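Side-chain contacts in Rho guanine nucleotide exchange factor 12 (Homo sapiens, PDB 1TXD), which acts as a guanine nucleotide exchange factor for the small GTPase RhoA and may link it to the G protein alpha subunits GNA12 and GNA13: residues L9-R12 with E13-L16; Q170-R173 with L174-Y177. The protein carries 1 engineered substitution. All blocks are in the same frame, centred on the assembly; numbering follows the deposited sequence.

Contact 1: L9-R12 with E13-L16; sequences LVSR and EVLL
Ser11 and Val14 meet through both backbone and side chain. Ser11 O accepts two weak hydrogen bonds, from Val14 N at 3.3 Å and from Leu15 N at 3.4 Å, so one carbonyl oxygen holds two successive amides of the turn. The hydroxyl lies against the valine: Ser11 OG is 3.4 Å from Val14 CB and nearly as close to Val14 CG2. With chi1 at 86° the serine oxygen sits between its own backbone N and carbonyl carbon, facing the turn that follows. One residue earlier, Val10 CG1 comes within 4.1 Å of Val14 CG1, the two side chains crossing at about a right angle. Val10 CB also approaches Leu15 CD1, at 4.3 Å.

The turn being packed here is the short, loosely bonded helix 12-15, which lies between helix 6-9 and helix 20-57, the first long helix of the Dbl homology (DH) bundle. Its slack shows in the next bond, from Leu16 N to Arg12 O, which is weak and bent to 126° at the hydrogen. Leu15 CB lies 3.4 Å from that same Arg12 O. On the exposed side, Glu13 folds back at chi2, bringing OE1 to 3.7 Å from Arg12 CB. The opposite charges of the two residues nevertheless stay apart, with Arg12 NE 5.0 Å from Glu13 OE1, and any attraction is probably diffuse.

Further out, Leu15 rests on Trp6 and Gln7 of helix 6-9, while the buried Val10 leans on Val97 in a loop elsewhere in the chain.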
loop_
_atom_site.group_PDB
_atom_site.type_symbol
_atom_site.label_atom_id
_atom_site.label_comp_id
_atom_site.label_asym_id
_atom_site.label_seq_id
_atom_site.Cartn_x
_atom_site.Cartn_y
_atom_site.Cartn_z
ATOM N N LEU A 9 33.698 17.659 -6.571
ATOM C CA LEU A 9 33.692 18.754 -5.608
ATOM C C LEU A 9 35.109 18.984 -5.089
ATOM O O LEU A 9 35.757 19.965 -5.468
ATOM C CB LEU A 9 32.739 18.479 -4.424
ATOM C CG LEU A 9 31.236 18.779 -4.591
ATOM C CD1 LEU A 9 30.398 18.187 -3.435
ATOM C CD2 LEU A 9 30.992 20.286 -4.721
ATOM N N VAL A 10 35.595 18.049 -4.270
ATOM C CA VAL A 10 36.813 18.261 -3.470
ATOM C C VAL A 10 38.046 18.458 -4.323
ATOM O O VAL A 10 38.224 17.765 -5.332
ATOM C CB VAL A 10 37.148 17.068 -2.530
ATOM C CG1 VAL A 10 38.198 17.494 -1.492
ATOM C CG2 VAL A 10 35.902 16.522 -1.842
ATOM N N SER A 11 38.906 19.381 -3.895
ATOM C CA SER A 11 40.223 19.517 -4.497
ATOM C C SER A 11 40.913 18.140 -4.478
ATOM O O SER A 11 40.811 17.414 -3.490
ATOM C CB SER A 11 41.048 20.604 -3.780
ATOM O OG SER A 11 41.744 20.120 -2.643
ATOM N N ARG A 12 41.571 17.764 -5.578
ATOM C CA ARG A 12 42.305 16.487 -5.667
ATOM C C ARG A 12 43.454 16.396 -4.659
ATOM O O ARG A 12 43.885 15.300 -4.294
ATOM C CB ARG A 12 42.894 16.286 -7.070
ATOM C CG ARG A 12 41.887 16.319 -8.205
ATOM C CD ARG A 12 42.339 15.606 -9.468
ATOM N NE ARG A 12 43.526 16.218 -10.068
ATOM C CZ ARG A 12 43.980 15.957 -11.300
ATOM N NH1 ARG A 12 43.345 15.098 -12.095
ATOM N NH2 ARG A 12 45.079 16.562 -11.741
ATOM N N GLU A 13 43.943 17.555 -4.224
ATOM C CA GLU A 13 45.139 17.652 -3.395
ATOM C C GLU A 13 44.837 17.554 -1.902
ATOM O O GLU A 13 45.744 17.612 -1.069
ATOM C CB GLU A 13 45.846 18.966 -3.719
ATOM C CG GLU A 13 46.832 18.863 -4.886
ATOM C CD GLU A 13 46.231 19.179 -6.247
ATOM O OE1 GLU A 13 44.984 19.273 -6.347
ATOM O OE2 GLU A 13 47.012 19.338 -7.224
ATOM N N VAL A 14 43.545 17.463 -1.560
ATOM C CA VAL A 14 43.105 17.244 -0.166
ATOM C C VAL A 14 42.599 15.802 -0.036
ATOM O O VAL A 14 42.630 15.204 1.049
ATOM C CB VAL A 14 42.053 18.341 0.261
ATOM C CG1 VAL A 14 41.074 17.858 1.358
ATOM C CG2 VAL A 14 42.809 19.628 0.677
ATOM N N LEU A 15 42.165 15.268 -1.175
ATOM C CA LEU A 15 41.823 13.868 -1.355
ATOM C C LEU A 15 43.014 12.944 -1.123
ATOM O O LEU A 15 42.848 11.772 -0.775
ATOM C CB LEU A 15 41.351 13.667 -2.812
ATOM C CG LEU A 15 40.066 12.914 -3.113
ATOM C CD1 LEU A 15 38.964 13.191 -2.149
ATOM C CD2 LEU A 15 39.553 13.249 -4.520
ATOM N N LEU A 16 44.206 13.462 -1.367
ATOM C CA LEU A 16 45.441 12.680 -1.185
ATOM C C LEU A 16 45.604 12.310 0.259
ATOM O O LEU A 16 46.117 11.253 0.574
ATOM C CB LEU A 16 46.665 13.446 -1.613
ATOM C CG LEU A 16 47.108 13.240 -3.036
ATOM C CD1 LEU A 16 48.262 14.175 -3.282
ATOM C CD2 LEU A 16 47.495 11.785 -3.320
#

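Contact 2: Q170-R173 with L174-Y177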
loop_
_atom_site.group_PDB
_atom_site.type_symbol
_atom_site.label_atom_id
_atom_site.label_comp_id
_atom_site.label_asym_id
_atom_site.label_seq_id
_atom_site.Cartn_x
_atom_site.Cartn_y
_atom_site.Cartn_z
ATOM N N GLN A 170 7.259 7.335 -4.400
ATOM C CA GLN A 170 7.352 7.559 -2.959
ATOM C C GLN A 170 7.618 6.255 -2.165
ATOM O O GLN A 170 8.556 6.192 -1.353
ATOM C CB GLN A 170 6.097 8.170 -2.408
ATOM C CG GLN A 170 6.250 8.596 -0.976
ATOM C CD GLN A 170 7.356 9.713 -0.758
ATOM O OE1 GLN A 170 7.780 10.428 -1.706
ATOM N NE2 GLN A 170 7.797 9.846 0.487
ATOM N N MET A 171 6.825 5.214 -2.392
ATOM C CA MET A 171 7.051 3.944 -1.682
ATOM C C MET A 171 8.455 3.459 -1.967
ATOM O O MET A 171 9.130 3.006 -1.044
ATOM C CB MET A 171 5.987 2.905 -2.077
ATOM C CG MET A 171 6.120 1.476 -1.472
ATOM S SD MET A 171 5.532 1.384 0.259
ATOM C CE MET A 171 7.041 1.258 1.077
ATOM N N GLN A 172 8.932 3.555 -3.214
ATOM C CA GLN A 172 10.222 2.945 -3.561
ATOM C C GLN A 172 11.343 3.624 -2.756
ATOM O O GLN A 172 12.221 2.971 -2.213
ATOM C CB GLN A 172 10.535 3.005 -5.075
ATOM C CG GLN A 172 11.858 2.213 -5.451
ATOM C CD GLN A 172 11.766 0.678 -5.230
ATOM O OE1 GLN A 172 10.692 0.157 -4.874
ATOM N NE2 GLN A 172 12.883 -0.053 -5.463
ATOM N N ARG A 173 11.276 4.948 -2.694
ATOM C CA ARG A 173 12.202 5.772 -1.946
ATOM C C ARG A 173 12.346 5.325 -0.494
ATOM O O ARG A 173 13.451 5.218 0.055
ATOM C CB ARG A 173 11.798 7.271 -2.044
ATOM C CG ARG A 173 12.815 8.201 -1.351
ATOM C CD ARG A 173 14.264 7.985 -1.802
ATOM N NE ARG A 173 15.178 8.997 -1.265
ATOM C CZ ARG A 173 16.510 8.905 -1.345
ATOM N NH1 ARG A 173 17.025 7.934 -2.013
ATOM N NH2 ARG A 173 17.335 9.805 -0.798
ATOM N N LEU A 174 11.226 5.030 0.120
ATOM C CA LEU A 174 11.228 4.617 1.484
ATOM C C LEU A 174 11.876 3.237 1.655
ATOM O O LEU A 174 12.412 2.985 2.697
ATOM C CB LEU A 174 9.820 4.610 2.021
ATOM C CG LEU A 174 9.461 5.754 2.941
ATOM C CD1 LEU A 174 9.391 7.037 2.158
ATOM C CD2 LEU A 174 8.141 5.425 3.464
ATOM N N THR A 175 11.860 2.379 0.653
ATOM C CA THR A 175 12.586 1.087 0.742
ATOM C C THR A 175 14.101 1.305 0.689
ATOM O O THR A 175 14.841 0.476 1.169
ATOM C CB THR A 175 12.206 0.130 -0.405
ATOM O OG1 THR A 175 12.666 0.688 -1.636
ATOM C CG2 THR A 175 10.677 0.041 -0.607
ATOM N N LYS A 176 14.537 2.458 0.156
ATOM C CA LYS A 176 15.953 2.761 -0.068
ATOM C C LYS A 176 16.679 3.328 1.166
ATOM O O LYS A 176 17.857 3.080 1.380
ATOM C CB LYS A 176 16.095 3.747 -1.254
ATOM C CG LYS A 176 15.721 3.201 -2.653
ATOM C CD LYS A 176 16.636 2.070 -3.083
ATOM C CE LYS A 176 16.120 1.285 -4.306
ATOM N NZ LYS A 176 16.019 2.082 -5.562
ATOM N N TYR A 177 15.988 4.074 2.015
ATOM C CA TYR A 177 16.679 4.698 3.150
ATOM C C TYR A 177 17.465 3.727 4.021
ATOM O O TYR A 177 18.612 4.011 4.366
ATOM C CB TYR A 177 15.711 5.508 3.999
ATOM C CG TYR A 177 15.279 6.780 3.343
ATOM C CD1 TYR A 177 16.217 7.721 2.900
ATOM C CD2 TYR A 177 13.945 7.085 3.195
ATOM C CE1 TYR A 177 15.811 8.920 2.334
ATOM C CE2 TYR A 177 13.551 8.286 2.605
ATOM C CZ TYR A 177 14.465 9.169 2.189
ATOM O OH TYR A 177 14.063 10.333 1.607
#
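Gln170 and Leu174 stand one turn apart on helix 169-186 of the DH helical bundle, the exchange-factor domain. The Gln170 amide passes beside the leucine, NE2 lying 3.6 Å from Leu174 CD1, while NE2 is hydrogen-bonded to His79 and OE1 to His39, both from other helices. Next, Met171 bends at chi2 and chi3, carrying CE to 4.2 Å from Thr175 CG2, and Met171 O accepts the backbone hydrogen bond from Thr175 N. On the exposed side Gln172 NE2 comes to 3.7 Å from Lys176 CE. Thr175 OG1 bonds to Gln172 O, though the modelled separation is too short for its length to be trusted.

Arg173 carries the buried side. Its CG is turned opposite the backbone N (chi1 -176°) and a bend at chi2 lays the chain across Tyr177, with CZ 3.7 Å from Tyr177 CE1. The ring presents CE1 over one guanidinium face, the planes 59° apart. Glu36 takes both a salt bridge from Arg173 NH2 and a hydrogen bond from Tyr177 OH; Arg173 NH1 bonds to Thr35. A leucine in place of Arg173 would probably leave the Glu36 carboxylate without its charged mate and Thr35 without its bond to the guanidinium. Arg173 O receives Lys176 N at 3.0 Å and lies over one face of the tyrosine ring, 3.7 Å from Tyr177 CD2.

In the fold
Contact 1 sits at the edge of the molecule, its centre about 44 Å from that of the chain, whereas contact 2 lies about 12 Å from it, within the helical bundle. The two do not touch: their centres are about 32 Å apart and their nearest atoms about 16 Å. Helix 20-57 relates them, since it follows residues 13-16 in the chain after a short connection and then supplies Thr35, Glu36 and His39 as polar partners of Arg173 and Gln170. The chain is the DH/PH part of the longer protein, without a bound GTPase. In Dbl-family proteins the helix carrying contact 2 generally contributes to the GTPase-binding surface.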